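Local atomic coordinates of isocitrate dehydrogenase [NAD] subunit 2 (Saccharomyces cerevisiae, PDB entry 3BLX), a protein that catalyses, with an IDH1 partner subunit in an octamer, the NAD-dependent oxidative decarboxylation of isocitrate to 2-oxoglutarate in the citric acid cycle, and binds mitochondrial mRNA leaders. Residues A111-A116 against V132-N137. Residues are numbered along the deposited sequence; the frame is centred on the assembly and turned at random.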
ATOM      1  N   ALA B 111      -8.351 -45.801  16.688  1.00 36.53           N
ATOM      2  CA  ALA B 111      -7.064 -46.353  16.255  1.00 31.70           C
ATOM      3  C   ALA B 111      -7.071 -46.681  14.784  1.00 34.73           C
ATOM      4  O   ALA B 111      -8.046 -47.214  14.267  1.00 46.49           O
ATOM      5  CB  ALA B 111      -6.719 -47.583  17.049  1.00 30.18           C
ATOM      6  N   ASN B 112      -5.973 -46.363  14.118  1.00 27.51           N
ATOM      7  CA  ASN B 112      -5.785 -46.678  12.711  1.00 30.66           C
ATOM      8  C   ASN B 112      -4.633 -47.674  12.602  1.00 28.86           C
ATOM      9  O   ASN B 112      -3.527 -47.360  12.997  1.00 26.66           O
ATOM     10  CB  ASN B 112      -5.473 -45.394  11.920  1.00 42.09           C
ATOM     11  CG  ASN B 112      -5.355 -45.624  10.416  1.00 45.76           C
ATOM     12  OD1 ASN B 112      -4.281 -45.478   9.830  1.00 45.48           O
ATOM     13  ND2 ASN B 112      -6.460 -45.982   9.789  1.00 54.68           N
ATOM     14  N   VAL B 113      -4.902 -48.874  12.088  1.00 35.56           N
ATOM     15  CA  VAL B 113      -3.875 -49.900  11.939  1.00 31.54           C
ATOM     16  C   VAL B 113      -3.376 -49.956  10.510  1.00 30.54           C
ATOM     17  O   VAL B 113      -4.157 -50.155   9.604  1.00 34.85           O
ATOM     18  CB  VAL B 113      -4.416 -51.248  12.329  1.00 34.45           C
ATOM     19  CG1 VAL B 113      -3.331 -52.299  12.220  1.00 35.89           C
ATOM     20  CG2 VAL B 113      -4.981 -51.159  13.738  1.00 37.10           C
ATOM     21  N   ARG B 114      -2.080 -49.750  10.311  1.00 33.29           N
ATOM     22  CA  ARG B 114      -1.491 -49.671   8.974  1.00 29.79           C
ATOM     23  C   ARG B 114      -0.312 -50.611   8.811  1.00 38.46           C
ATOM     24  O   ARG B 114       0.815 -50.242   9.166  1.00 40.87           O
ATOM     25  CB  ARG B 114      -0.978 -48.259   8.703  1.00 45.26           C
ATOM     26  CG  ARG B 114      -1.995 -47.299   8.160  1.00 36.63           C
ATOM     27  CD  ARG B 114      -2.055 -47.378   6.668  1.00 34.22           C
ATOM     28  NE  ARG B 114      -2.088 -46.043   6.083  1.00 43.59           N
ATOM     29  CZ  ARG B 114      -1.197 -45.577   5.216  1.00 25.46           C
ATOM     30  NH1 ARG B 114      -0.201 -46.327   4.798  1.00 28.88           N
ATOM     31  NH2 ARG B 114      -1.312 -44.353   4.753  1.00 49.54           N
ATOM     32  N   PRO B 115      -0.560 -51.820   8.258  1.00 49.56           N
ATOM     33  CA  PRO B 115       0.462 -52.814   7.899  1.00 40.55           C
ATOM     34  C   PRO B 115       1.192 -52.402   6.641  1.00 31.55           C
ATOM     35  O   PRO B 115       0.552 -51.895   5.745  1.00 44.91           O
ATOM     36  CB  PRO B 115      -0.364 -54.054   7.575  1.00 24.46           C
ATOM     37  CG  PRO B 115      -1.686 -53.816   8.185  1.00 43.94           C
ATOM     38  CD  PRO B 115      -1.910 -52.363   8.055  1.00 39.70           C
ATOM     39  N   ALA B 116       2.503 -52.589   6.572  1.00 31.75           N
ATOM     40  CA  ALA B 116       3.196 -52.475   5.294  1.00 43.79           C
ATOM     41  C   ALA B 116       4.101 -53.686   5.052  1.00 40.36           C
ATOM     42  O   ALA B 116       5.186 -53.742   5.602  1.00 34.62           O
ATOM     43  CB  ALA B 116       3.991 -51.189   5.227  1.00 28.22           C
ATOM     44  N   VAL B 132       4.282 -52.878  11.127  1.00 34.38           N
ATOM     45  CA  VAL B 132       2.946 -52.607  11.660  1.00 47.02           C
ATOM     46  C   VAL B 132       2.963 -51.311  12.480  1.00 48.51           C
ATOM     47  O   VAL B 132       3.697 -51.217  13.466  1.00 50.20           O
ATOM     48  CB  VAL B 132       2.411 -53.778  12.527  1.00 29.28           C
ATOM     49  CG1 VAL B 132       1.047 -53.452  13.058  1.00 33.49           C
ATOM     50  CG2 VAL B 132       2.343 -55.029  11.709  1.00 37.55           C
ATOM     51  N   LEU B 133       2.166 -50.322  12.060  1.00 40.00           N
ATOM     52  CA  LEU B 133       2.053 -49.043  12.761  1.00 26.59           C
ATOM     53  C   LEU B 133       0.623 -48.766  13.237  1.00 27.34           C
ATOM     54  O   LEU B 133      -0.307 -48.807  12.456  1.00 33.61           O
ATOM     55  CB  LEU B 133       2.527 -47.910  11.864  1.00 32.79           C
ATOM     56  CG  LEU B 133       2.470 -46.502  12.473  1.00 37.51           C
ATOM     57  CD1 LEU B 133       3.358 -46.420  13.683  1.00 41.12           C
ATOM     58  CD2 LEU B 133       2.860 -45.428  11.480  1.00 27.24           C
ATOM     59  N   ILE B 134       0.445 -48.511  14.525  1.00 20.01           N
ATOM     60  CA  ILE B 134      -0.850 -48.105  15.038  1.00 22.89           C
ATOM     61  C   ILE B 134      -0.767 -46.611  15.393  1.00 33.40           C
ATOM     62  O   ILE B 134       0.107 -46.182  16.130  1.00 36.28           O
ATOM     63  CB  ILE B 134      -1.276 -48.916  16.278  1.00 26.42           C
ATOM     64  CG1 ILE B 134      -1.751 -50.312  15.887  1.00 37.31           C
ATOM     65  CG2 ILE B 134      -2.444 -48.270  16.951  1.00 34.88           C
ATOM     66  CD1 ILE B 134      -0.673 -51.243  15.559  1.00 37.67           C
ATOM     67  N   ARG B 135      -1.662 -45.801  14.849  1.00 35.71           N
ATOM     68  CA  ARG B 135      -1.629 -44.386  15.147  1.00 31.64           C
ATOM     69  C   ARG B 135      -2.945 -43.905  15.754  1.00 31.02           C
ATOM     70  O   ARG B 135      -3.999 -44.436  15.438  1.00 23.60           O
ATOM     71  CB  ARG B 135      -1.244 -43.601  13.902  1.00 28.65           C
ATOM     72  CG  ARG B 135      -2.400 -43.121  13.091  1.00 38.57           C
ATOM     73  CD  ARG B 135      -2.133 -41.672  12.611  1.00 54.75           C
ATOM     74  NE  ARG B 135      -3.084 -41.221  11.593  1.00 56.56           N
ATOM     75  CZ  ARG B 135      -3.165 -41.723  10.359  1.00 74.00           C
ATOM     76  NH1 ARG B 135      -2.351 -42.700   9.959  1.00 54.87           N
ATOM     77  NH2 ARG B 135      -4.069 -41.255   9.512  1.00 89.91           N
ATOM     78  N   GLU B 136      -2.871 -42.917  16.653  1.00 32.00           N
ATOM     79  CA  GLU B 136      -4.066 -42.316  17.252  1.00 36.38           C
ATOM     80  C   GLU B 136      -4.850 -41.489  16.199  1.00 41.38           C
ATOM     81  O   GLU B 136      -4.255 -40.867  15.327  1.00 20.83           O
ATOM     82  CB  GLU B 136      -3.639 -41.447  18.435  1.00 42.99           C
ATOM     83  CG  GLU B 136      -4.608 -41.425  19.617  1.00 49.81           C
ATOM     84  CD  GLU B 136      -5.832 -40.548  19.391  1.00 66.51           C
ATOM     85  OE1 GLU B 136      -5.761 -39.608  18.570  1.00 57.49           O
ATOM     86  OE2 GLU B 136      -6.870 -40.795  20.045  1.00 63.07           O
ATOM     87  N   ASN B 137      -6.176 -41.503  16.261  1.00 41.97           N
ATOM     88  CA  ASN B 137      -6.988 -40.816  15.255  1.00 51.62           C
ATOM     89  C   ASN B 137      -7.896 -39.681  15.763  1.00 57.91           C
ATOM     90  O   ASN B 137      -8.382 -38.866  14.976  1.00 60.12           O
ATOM     91  CB  ASN B 137      -7.846 -41.826  14.499  1.00 56.00           C
ATOM     92  CG  ASN B 137      -7.354 -42.079  13.093  1.00 66.97           C
ATOM     93  OD1 ASN B 137      -6.446 -41.405  12.594  1.00 51.08           O
ATOM     94  ND2 ASN B 137      -7.964 -43.054  12.437  1.00 73.41           N
TER
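Ala-111, small and buried, packs its methyl CB 4.3 Å from Ile-134 CG2, on the sheet face that helix 162-178 covers. Asn-112 then pairs antiparallel with Arg-135 by two backbone bonds, Asn-112 N to Arg-135 O and Arg-135 N to Asn-112 O. Its side chain stands on the other face, CG anti to the backbone N (chi1 -176°), which sets CG over one face of the Arg-135 guanidinium, off toward the rim, with the amide turned 56° from that plane. Asn-112 OD1 comes within 3.4 Å of Arg-135 NH1 at a poor angle and forms no hydrogen bond; the amide is held instead by ND2 on Asn-269 of strand 266-271. Asn-137 ND2 lies 3.5 Å from Asn-112 CB, the two amide planes 34° apart. Val-113 returns to the face shared with Ala-111 and Ile-134, where its CG2 lies 4.0 Å from Ile-134 CG1, two beta-branched residues well suited to extended strands, running side by side. Arg-114 pairs with Leu-133, Arg-114 N to Leu-133 O at 2.9 Å and Leu-133 N back to Arg-114 O. Bent at chi2 and chi3, the Arg-114 chain carries its guanidinium off this strand pair to a salt bridge with Asp-252, probably a magnesium ligand, while Arg-135 NH2 bonds to Tyr-142 OH, probably critical for catalysis. Pro-115, whose ring nitrogen has no hydrogen to give, fits the non-hydrogen-bonded position opposite Val-132. Arg-114 and Arg-135, both probably substrate-binding, thus share one face of two adjacent antiparallel strands, as in the active site of the isocitrate and isopropylmalate dehydrogenase family.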